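Local coordinates for probable UbiX-like flavin prenyltransferase (Escherichia coli, PDB 1SBZ), which probably acts as a flavin prenyltransferase that makes prenylated FMN, the cofactor of phenolic acid decarboxylase C, and holds bound FMN in a homododecamer, at residues D[92-97]-D[117-122]; D[109-114]-D[140-145]. All blocks are in the same frame, centred on the assembly; numbering follows the deposited sequence.

Interaction 1. Residues D[92-97]-D[117-122]; sequences AGIRAG and LVLVPR. With FMN (flavin mononucleotide), chain H.
Ile94 reaches from helix 88-96 onto two leucines of strand 116-121 with separate branches. Its CG2 methyl meets Leu117 CD2 at 4.1 Å, the two side chains crossing obliquely, while CD1 lies 4.4 Å from Leu119 CD1, a looser touch. With chi1 at -63°, CG2 stands anti to the backbone N and CG1 beside it, which sends the two branches to different leucines. Leu119 is itself backed by Val83 and Cys86 of strand 80-86. Just beyond the C-terminal end of the strand, Arg122 meets the flavin. The carbonyl O of Arg122 accepts a hydrogen bond from FMN N3 (2.9 Å), moderately bent at 143°, and Arg122 NH1 gives an equally bent bond of 3.0 Å to FMN O4, which lies at the guanidinium edge near its plane. A bend at chi2 (-82°) helps bring the guanidinium round to the flavin. Its other nitrogens are held by a neighbouring subunit: NH2 by the carbonyl of Met148 and NE by that of Pro149. Main chain and side chain of one residue thus read both N3 and O4 of the pyrimidine ring, and the positive charge beside O4 probably draws electron density toward that oxygen.

Interaction 2. Residues D[109-114]-D[140-145]; sequences VVLKEG and MGVAMV
Beside Leu111, which makes the contact itself, Lys112 NZ forms a salt bridge of 2.7 Å with Glu113 OE2, meeting that oxygen nearly along its C-O axis, and is also gripped by the carbonyl O of Met124 of a neighbouring subunit. Glu113 OE1 in turn pairs with Arg168 of yet another subunit, so this charged cluster joins three chains. Lys112 leaves the helix away from 140-145, whereas Leu111 points toward it and divides its methyls between two partners. CD2 meets Val142 CG2 at 3.7 Å, and CD1 meets CE of the selenomethionine Met140 at 3.9 Å; both pairs of side chains cross at about a right angle. Met140 runs extended through chi2 and then bends at chi3 (58°), which brings its terminal methyl to the leucine. Ile129 of the neighbouring subunit that holds Lys112 packs on both Leu111 and Met140, covering this apolar patch. Val142 lies deeper, against Leu119 of the adjacent strand and Leu137 of helix 128-139. Both segments carry a Schellman motif with a glycine of positive phi: Gly114 ends helix 102-112 and Gly141 ends helix 128-139. The contact ties the end of helix 102-112 to the turn that links helix 128-139 to strand 143-144, the last strand of this chain's parallel sheet, as part of the alpha/beta fold of this flavoprotein.

Overall arrangement
The two contacts meet at neighbouring strands of one parallel sheet: Leu119 of interaction 1 pairs through its backbone with Ala143 and Val145 of interaction 2, and the centres of the two contacts are about 9 Å apart. Helices 88-96 and 102-112 follow each other in the crossover between strands 80-86 and 116-121, and each contact uses one of them. Across the segments both are apolar, but their settings differ. Interaction 1 is buried, and its strand runs on into the FMN pocket. Interaction 2 is only partly buried, beside the sheet's outermost strand within the chain. Charged side chains beside interaction 2 bind other subunits, whereas Arg122 beside interaction 1 binds both the flavin and a neighbouring subunit.

Interaction 1. Residues D[92-97]-D[117-122]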
ATOM      1  N   ALA D  92       5.995 -20.558  -4.692  1.00 15.49           N
ATOM      2  CA  ALA D  92       6.499 -19.667  -3.653  1.00 15.50           C
ATOM      3  C   ALA D  92       7.965 -19.302  -3.852  1.00 15.74           C
ATOM      4  O   ALA D  92       8.357 -18.160  -3.637  1.00 16.14           O
ATOM      5  CB  ALA D  92       6.296 -20.287  -2.289  1.00 15.64           C
ATOM      6  N   GLY D  93       8.765 -20.280  -4.273  1.00 15.93           N
ATOM      7  CA  GLY D  93      10.175 -20.062  -4.559  1.00 15.43           C
ATOM      8  C   GLY D  93      10.393 -19.086  -5.694  1.00 15.51           C
ATOM      9  O   GLY D  93      11.238 -18.186  -5.591  1.00 15.65           O
ATOM     10  N   ILE D  94       9.633 -19.261  -6.774  1.00 14.81           N
ATOM     11  CA  ILE D  94       9.726 -18.383  -7.937  1.00 14.67           C
ATOM     12  C   ILE D  94       9.326 -16.944  -7.590  1.00 14.57           C
ATOM     13  O   ILE D  94      10.026 -15.997  -7.966  1.00 14.66           O
ATOM     14  CB  ILE D  94       8.923 -18.947  -9.141  1.00 14.58           C
ATOM     15  CG1 ILE D  94       9.515 -20.303  -9.578  1.00 15.28           C
ATOM     16  CG2 ILE D  94       8.952 -17.957 -10.328  1.00 14.04           C
ATOM     17  CD1 ILE D  94       8.570 -21.171 -10.451  1.00 13.92           C
ATOM     18  N   ARG D  95       8.226 -16.791  -6.853  1.00 14.62           N
ATOM     19  CA  ARG D  95       7.746 -15.468  -6.427  1.00 14.57           C
ATOM     20  C   ARG D  95       8.760 -14.740  -5.544  1.00 14.56           C
ATOM     21  O   ARG D  95       8.972 -13.544  -5.709  1.00 13.93           O
ATOM     22  CB  ARG D  95       6.397 -15.590  -5.705  1.00 14.72           C
ATOM     23  CG  ARG D  95       5.716 -14.246  -5.391  1.00 16.38           C
ATOM     24  CD  ARG D  95       6.133 -13.616  -4.052  1.00 17.09           C
ATOM     25  NE  ARG D  95       5.671 -12.231  -3.922  1.00 19.89           N
ATOM     26  CZ  ARG D  95       6.242 -11.179  -4.510  1.00 22.44           C
ATOM     27  NH1 ARG D  95       7.309 -11.334  -5.296  1.00 22.30           N
ATOM     28  NH2 ARG D  95       5.739  -9.963  -4.321  1.00 23.40           N
ATOM     29  N   ALA D  96       9.367 -15.464  -4.600  1.00 14.30           N
ATOM     30  CA  ALA D  96      10.366 -14.878  -3.716  1.00 14.60           C
ATOM     31  C   ALA D  96      11.690 -14.649  -4.458  1.00 15.12           C
ATOM     32  O   ALA D  96      12.489 -13.802  -4.059  1.00 15.16           O
ATOM     33  CB  ALA D  96      10.579 -15.767  -2.492  1.00 14.47           C
ATOM     34  N   GLY D  97      11.889 -15.404  -5.537  1.00 15.39           N
ATOM     35  CA  GLY D  97      13.123 -15.392  -6.310  1.00 16.07           C
ATOM     36  C   GLY D  97      14.227 -16.228  -5.683  1.00 16.61           C
ATOM     37  O   GLY D  97      15.408 -16.044  -5.998  1.00 16.83           O
ATOM     38  N   LEU D 117       6.729 -17.117 -19.019  1.00 18.40           N
ATOM     39  CA  LEU D 117       6.584 -18.153 -18.001  1.00 17.84           C
ATOM     40  C   LEU D 117       5.111 -18.541 -17.821  1.00 17.97           C
ATOM     41  O   LEU D 117       4.263 -17.682 -17.557  1.00 17.42           O
ATOM     42  CB  LEU D 117       7.198 -17.692 -16.670  1.00 18.04           C
ATOM     43  CG  LEU D 117       7.239 -18.696 -15.505  1.00 18.06           C
ATOM     44  CD1 LEU D 117       8.014 -19.954 -15.883  1.00 17.61           C
ATOM     45  CD2 LEU D 117       7.849 -18.065 -14.261  1.00 17.06           C
ATOM     46  N   VAL D 118       4.816 -19.831 -17.984  1.00 18.21           N
ATOM     47  CA  VAL D 118       3.457 -20.347 -17.825  1.00 18.31           C
ATOM     48  C   VAL D 118       3.443 -21.359 -16.686  1.00 18.11           C
ATOM     49  O   VAL D 118       4.122 -22.379 -16.746  1.00 18.26           O
ATOM     50  CB  VAL D 118       2.920 -21.004 -19.126  1.00 18.39           C
ATOM     51  CG1 VAL D 118       1.520 -21.599 -18.911  1.00 19.05           C
ATOM     52  CG2 VAL D 118       2.905 -20.007 -20.268  1.00 19.21           C
ATOM     53  N   LEU D 119       2.672 -21.072 -15.647  1.00 17.52           N
ATOM     54  CA  LEU D 119       2.583 -21.975 -14.500  1.00 17.25           C
ATOM     55  C   LEU D 119       1.266 -22.719 -14.522  1.00 17.07           C
ATOM     56  O   LEU D 119       0.238 -22.158 -14.901  1.00 17.43           O
ATOM     57  CB  LEU D 119       2.697 -21.172 -13.206  1.00 17.19           C
ATOM     58  CG  LEU D 119       4.038 -20.943 -12.503  1.00 18.43           C
ATOM     59  CD1 LEU D 119       5.285 -21.153 -13.369  1.00 17.80           C
ATOM     60  CD2 LEU D 119       4.060 -19.580 -11.792  1.00 17.62           C
ATOM     61  N   VAL D 120       1.289 -23.978 -14.098  1.00 16.55           N
ATOM     62  CA  VAL D 120       0.079 -24.780 -13.985  1.00 16.08           C
ATOM     63  C   VAL D 120      -0.066 -25.110 -12.494  1.00 15.82           C
ATOM     64  O   VAL D 120       0.250 -26.219 -12.059  1.00 15.98           O
ATOM     65  CB  VAL D 120       0.155 -26.063 -14.894  1.00 16.14           C
ATOM     66  CG1 VAL D 120      -1.072 -26.955 -14.721  1.00 15.97           C
ATOM     67  CG2 VAL D 120       0.321 -25.669 -16.372  1.00 16.22           C
ATOM     68  N   PRO D 121      -0.509 -24.133 -11.700  1.00 15.63           N
ATOM     69  CA  PRO D 121      -0.534 -24.299 -10.253  1.00 15.43           C
ATOM     70  C   PRO D 121      -1.627 -25.277  -9.859  1.00 15.48           C
ATOM     71  O   PRO D 121      -2.746 -25.179 -10.372  1.00 15.55           O
ATOM     72  CB  PRO D 121      -0.871 -22.891  -9.755  1.00 15.20           C
ATOM     73  CG  PRO D 121      -1.699 -22.310 -10.852  1.00 15.12           C
ATOM     74  CD  PRO D 121      -1.059 -22.821 -12.109  1.00 15.20           C
ATOM     75  N   ARG D 122      -1.307 -26.214  -8.968  1.00 15.43           N
ATOM     76  CA  ARG D 122      -2.294 -27.183  -8.495  1.00 15.57           C
ATOM     77  C   ARG D 122      -2.219 -27.375  -6.982  1.00 16.04           C
ATOM     78  O   ARG D 122      -1.204 -27.817  -6.439  1.00 15.40           O
ATOM     79  CB  ARG D 122      -2.173 -28.530  -9.237  1.00 15.51           C
ATOM     80  CG  ARG D 122      -3.369 -29.474  -9.061  1.00 15.21           C
ATOM     81  CD  ARG D 122      -3.333 -30.285  -7.751  1.00 14.32           C
ATOM     82  NE  ARG D 122      -4.647 -30.815  -7.380  1.00 13.75           N
ATOM     83  CZ  ARG D 122      -5.031 -31.058  -6.132  1.00 14.27           C
ATOM     84  NH1 ARG D 122      -4.205 -30.809  -5.118  1.00 13.57           N
ATOM     85  NH2 ARG D 122      -6.250 -31.540  -5.898  1.00 13.88           N
TER
HETATM   86  N1  FMN H1404       1.995 -29.894  -3.099  1.00 19.94           N
HETATM   87  C2  FMN H1404       1.184 -28.927  -3.646  1.00 19.80           C
HETATM   88  O2  FMN H1404       1.512 -27.755  -3.508  1.00 19.54           O
HETATM   89  N3  FMN H1404       0.034 -29.283  -4.324  1.00 19.41           N
HETATM   90  C4  FMN H1404      -0.299 -30.625  -4.460  1.00 20.13           C
HETATM   91  O4  FMN H1404      -1.172 -30.938  -5.275  1.00 19.17           O
HETATM   92  C4A FMN H1404       0.536 -31.610  -3.901  1.00 20.00           C
HETATM   93  N5  FMN H1404       0.243 -32.960  -4.015  1.00 19.99           N
HETATM   94  C5A FMN H1404       1.089 -33.915  -3.459  1.00 19.59           C
HETATM   95  C6  FMN H1404       0.792 -35.275  -3.582  1.00 20.25           C
HETATM   96  C7  FMN H1404       1.641 -36.244  -3.027  1.00 20.58           C
HETATM   97  C7M FMN H1404       1.496 -37.670  -3.495  1.00 22.80           C
HETATM   98  C8  FMN H1404       2.796 -35.844  -2.342  1.00 20.26           C
HETATM   99  C8M FMN H1404       3.867 -36.835  -1.956  1.00 21.90           C
HETATM  100  C9  FMN H1404       3.085 -34.489  -2.224  1.00 19.80           C
HETATM  101  C9A FMN H1404       2.241 -33.521  -2.781  1.00 19.77           C
HETATM  102  N10 FMN H1404       2.538 -32.166  -2.653  1.00 19.67           N
HETATM  103  C10 FMN H1404       1.687 -31.226  -3.211  1.00 19.64           C
HETATM  104  C1' FMN H1404       3.615 -31.722  -1.700  1.00 19.09           C
HETATM  105  C2' FMN H1404       4.879 -31.375  -2.481  1.00 19.54           C
HETATM  106  O2' FMN H1404       5.278 -32.493  -3.247  1.00 20.58           O
HETATM  107  C3' FMN H1404       6.011 -30.886  -1.569  1.00 19.64           C
HETATM  108  O3' FMN H1404       5.694 -29.592  -1.076  1.00 19.41           O
HETATM  109  C4' FMN H1404       7.385 -30.875  -2.249  1.00 18.98           C
HETATM  110  O4' FMN H1404       8.357 -30.275  -1.413  1.00 19.54           O
HETATM  111  C5' FMN H1404       7.385 -30.129  -3.579  1.00 19.18           C
HETATM  112  O5' FMN H1404       8.717 -29.962  -4.036  1.00 19.00           O
HETATM  113  P   FMN H1404       8.957 -29.597  -5.587  1.00 19.44           P
HETATM  114  O1P FMN H1404       8.610 -30.827  -6.400  1.00 20.50           O
HETATM  115  O2P FMN H1404      10.400 -29.214  -5.732  1.00 18.37           O
HETATM  116  O3P FMN H1404       8.057 -28.438  -5.970  1.00 18.94           O

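Interaction 2. Residues D[109-114]-D[140-145]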
ATOM      1  N   VAL D 109      15.623 -16.889 -14.481  1.00 16.03           N
ATOM      2  CA  VAL D 109      16.278 -16.507 -15.738  1.00 15.80           C
ATOM      3  C   VAL D 109      15.262 -16.176 -16.839  1.00 15.81           C
ATOM      4  O   VAL D 109      15.362 -15.141 -17.497  1.00 16.19           O
ATOM      5  CB  VAL D 109      17.277 -17.611 -16.208  1.00 15.93           C
ATOM      6  CG1 VAL D 109      17.640 -17.459 -17.681  1.00 15.96           C
ATOM      7  CG2 VAL D 109      18.534 -17.583 -15.357  1.00 15.42           C
ATOM      8  N   VAL D 110      14.285 -17.047 -17.041  1.00 15.75           N
ATOM      9  CA  VAL D 110      13.199 -16.750 -17.975  1.00 16.14           C
ATOM     10  C   VAL D 110      12.597 -15.351 -17.707  1.00 16.40           C
ATOM     11  O   VAL D 110      12.445 -14.544 -18.629  1.00 16.43           O
ATOM     12  CB  VAL D 110      12.132 -17.880 -17.982  1.00 16.19           C
ATOM     13  CG1 VAL D 110      10.784 -17.378 -18.481  1.00 15.66           C
ATOM     14  CG2 VAL D 110      12.618 -19.062 -18.833  1.00 16.57           C
ATOM     15  N   LEU D 111      12.298 -15.059 -16.443  1.00 16.77           N
ATOM     16  CA  LEU D 111      11.720 -13.764 -16.080  1.00 16.83           C
ATOM     17  C   LEU D 111      12.671 -12.583 -16.328  1.00 17.06           C
ATOM     18  O   LEU D 111      12.247 -11.549 -16.846  1.00 16.42           O
ATOM     19  CB  LEU D 111      11.190 -13.771 -14.637  1.00 16.79           C
ATOM     20  CG  LEU D 111       9.967 -14.669 -14.351  1.00 16.81           C
ATOM     21  CD1 LEU D 111       9.627 -14.701 -12.870  1.00 15.04           C
ATOM     22  CD2 LEU D 111       8.746 -14.230 -15.133  1.00 16.36           C
ATOM     23  N   LYS D 112      13.954 -12.731 -15.993  1.00 17.29           N
ATOM     24  CA  LYS D 112      14.894 -11.624 -16.214  1.00 17.80           C
ATOM     25  C   LYS D 112      15.137 -11.357 -17.703  1.00 17.73           C
ATOM     26  O   LYS D 112      15.430 -10.234 -18.084  1.00 18.54           O
ATOM     27  CB  LYS D 112      16.216 -11.827 -15.456  1.00 17.37           C
ATOM     28  CG  LYS D 112      17.212 -12.762 -16.115  1.00 17.48           C
ATOM     29  CD  LYS D 112      18.506 -12.813 -15.325  1.00 18.23           C
ATOM     30  CE  LYS D 112      19.509 -13.801 -15.936  1.00 20.70           C
ATOM     31  NZ  LYS D 112      20.198 -13.218 -17.110  1.00 19.69           N
ATOM     32  N   GLU D 113      14.995 -12.386 -18.535  1.00 18.03           N
ATOM     33  CA  GLU D 113      15.214 -12.244 -19.977  1.00 18.53           C
ATOM     34  C   GLU D 113      13.974 -11.764 -20.716  1.00 18.75           C
ATOM     35  O   GLU D 113      14.033 -11.528 -21.923  1.00 19.44           O
ATOM     36  CB  GLU D 113      15.712 -13.555 -20.604  1.00 18.72           C
ATOM     37  CG  GLU D 113      17.081 -14.034 -20.119  1.00 18.57           C
ATOM     38  CD  GLU D 113      18.209 -13.048 -20.373  1.00 20.43           C
ATOM     39  OE1 GLU D 113      18.189 -12.334 -21.406  1.00 20.78           O
ATOM     40  OE2 GLU D 113      19.131 -12.989 -19.525  1.00 21.49           O
ATOM     41  N   GLY D 114      12.858 -11.622 -20.001  1.00 18.59           N
ATOM     42  CA  GLY D 114      11.597 -11.178 -20.604  1.00 18.10           C
ATOM     43  C   GLY D 114      10.885 -12.270 -21.386  1.00 18.15           C
ATOM     44  O   GLY D 114      10.062 -11.978 -22.243  1.00 18.01           O
HETATM   45  N   MSE D 140       3.293  -9.603 -13.057  1.00 18.48           N
HETATM   46  CA  MSE D 140       4.516  -9.567 -13.847  1.00 20.70           C
HETATM   47  C   MSE D 140       4.365 -10.195 -15.229  1.00 19.41           C
HETATM   48  O   MSE D 140       5.343 -10.297 -15.974  1.00 19.54           O
HETATM   49  CB  MSE D 140       5.630 -10.299 -13.107  1.00 20.45           C
HETATM   50  CG  MSE D 140       6.112  -9.602 -11.874  1.00 22.70           C
HETATM   51 SE   MSE D 140       7.461 -10.693 -11.008  1.00 27.87          SE
HETATM   52  CE  MSE D 140       8.786 -10.873 -12.481  1.00 26.90           C
ATOM     53  N   GLY D 141       3.161 -10.643 -15.563  1.00 18.64           N
ATOM     54  CA  GLY D 141       2.924 -11.274 -16.856  1.00 18.00           C
ATOM     55  C   GLY D 141       3.013 -12.791 -16.870  1.00 17.93           C
ATOM     56  O   GLY D 141       2.849 -13.399 -17.932  1.00 18.27           O
ATOM     57  N   VAL D 142       3.269 -13.413 -15.713  1.00 17.14           N
ATOM     58  CA  VAL D 142       3.282 -14.885 -15.627  1.00 16.78           C
ATOM     59  C   VAL D 142       1.869 -15.440 -15.787  1.00 17.01           C
ATOM     60  O   VAL D 142       0.961 -15.059 -15.047  1.00 17.53           O
ATOM     61  CB  VAL D 142       3.882 -15.395 -14.302  1.00 16.74           C
ATOM     62  CG1 VAL D 142       3.854 -16.943 -14.241  1.00 15.72           C
ATOM     63  CG2 VAL D 142       5.294 -14.855 -14.118  1.00 16.73           C
ATOM     64  N   ALA D 143       1.692 -16.334 -16.753  1.00 16.68           N
ATOM     65  CA  ALA D 143       0.395 -16.961 -16.999  1.00 16.96           C
ATOM     66  C   ALA D 143       0.071 -18.011 -15.940  1.00 16.90           C
ATOM     67  O   ALA D 143       0.872 -18.902 -15.658  1.00 16.96           O
ATOM     68  CB  ALA D 143       0.351 -17.578 -18.387  1.00 16.41           C
HETATM   69  N   MSE D 144      -1.116 -17.899 -15.361  1.00 17.07           N
HETATM   70  CA  MSE D 144      -1.546 -18.819 -14.324  1.00 17.12           C
HETATM   71  C   MSE D 144      -2.607 -19.720 -14.894  1.00 16.73           C
HETATM   72  O   MSE D 144      -3.751 -19.298 -15.073  1.00 16.70           O
HETATM   73  CB  MSE D 144      -2.106 -18.045 -13.132  1.00 17.62           C
HETATM   74  CG  MSE D 144      -1.052 -17.327 -12.309  1.00 18.77           C
HETATM   75 SE   MSE D 144       0.154 -18.534 -11.325  1.00 21.58          SE
HETATM   76  CE  MSE D 144      -1.044 -19.501 -10.599  1.00 23.54           C
ATOM     77  N   VAL D 145      -2.229 -20.962 -15.186  1.00 16.68           N
ATOM     78  CA  VAL D 145      -3.136 -21.892 -15.863  1.00 16.41           C
ATOM     79  C   VAL D 145      -3.390 -23.145 -15.012  1.00 16.53           C
ATOM     80  O   VAL D 145      -2.894 -24.226 -15.328  1.00 16.43           O
ATOM     81  CB  VAL D 145      -2.643 -22.253 -17.297  1.00 16.46           C
ATOM     82  CG1 VAL D 145      -3.805 -22.683 -18.169  1.00 16.66           C
ATOM     83  CG2 VAL D 145      -1.945 -21.066 -17.965  1.00 15.50           C
TER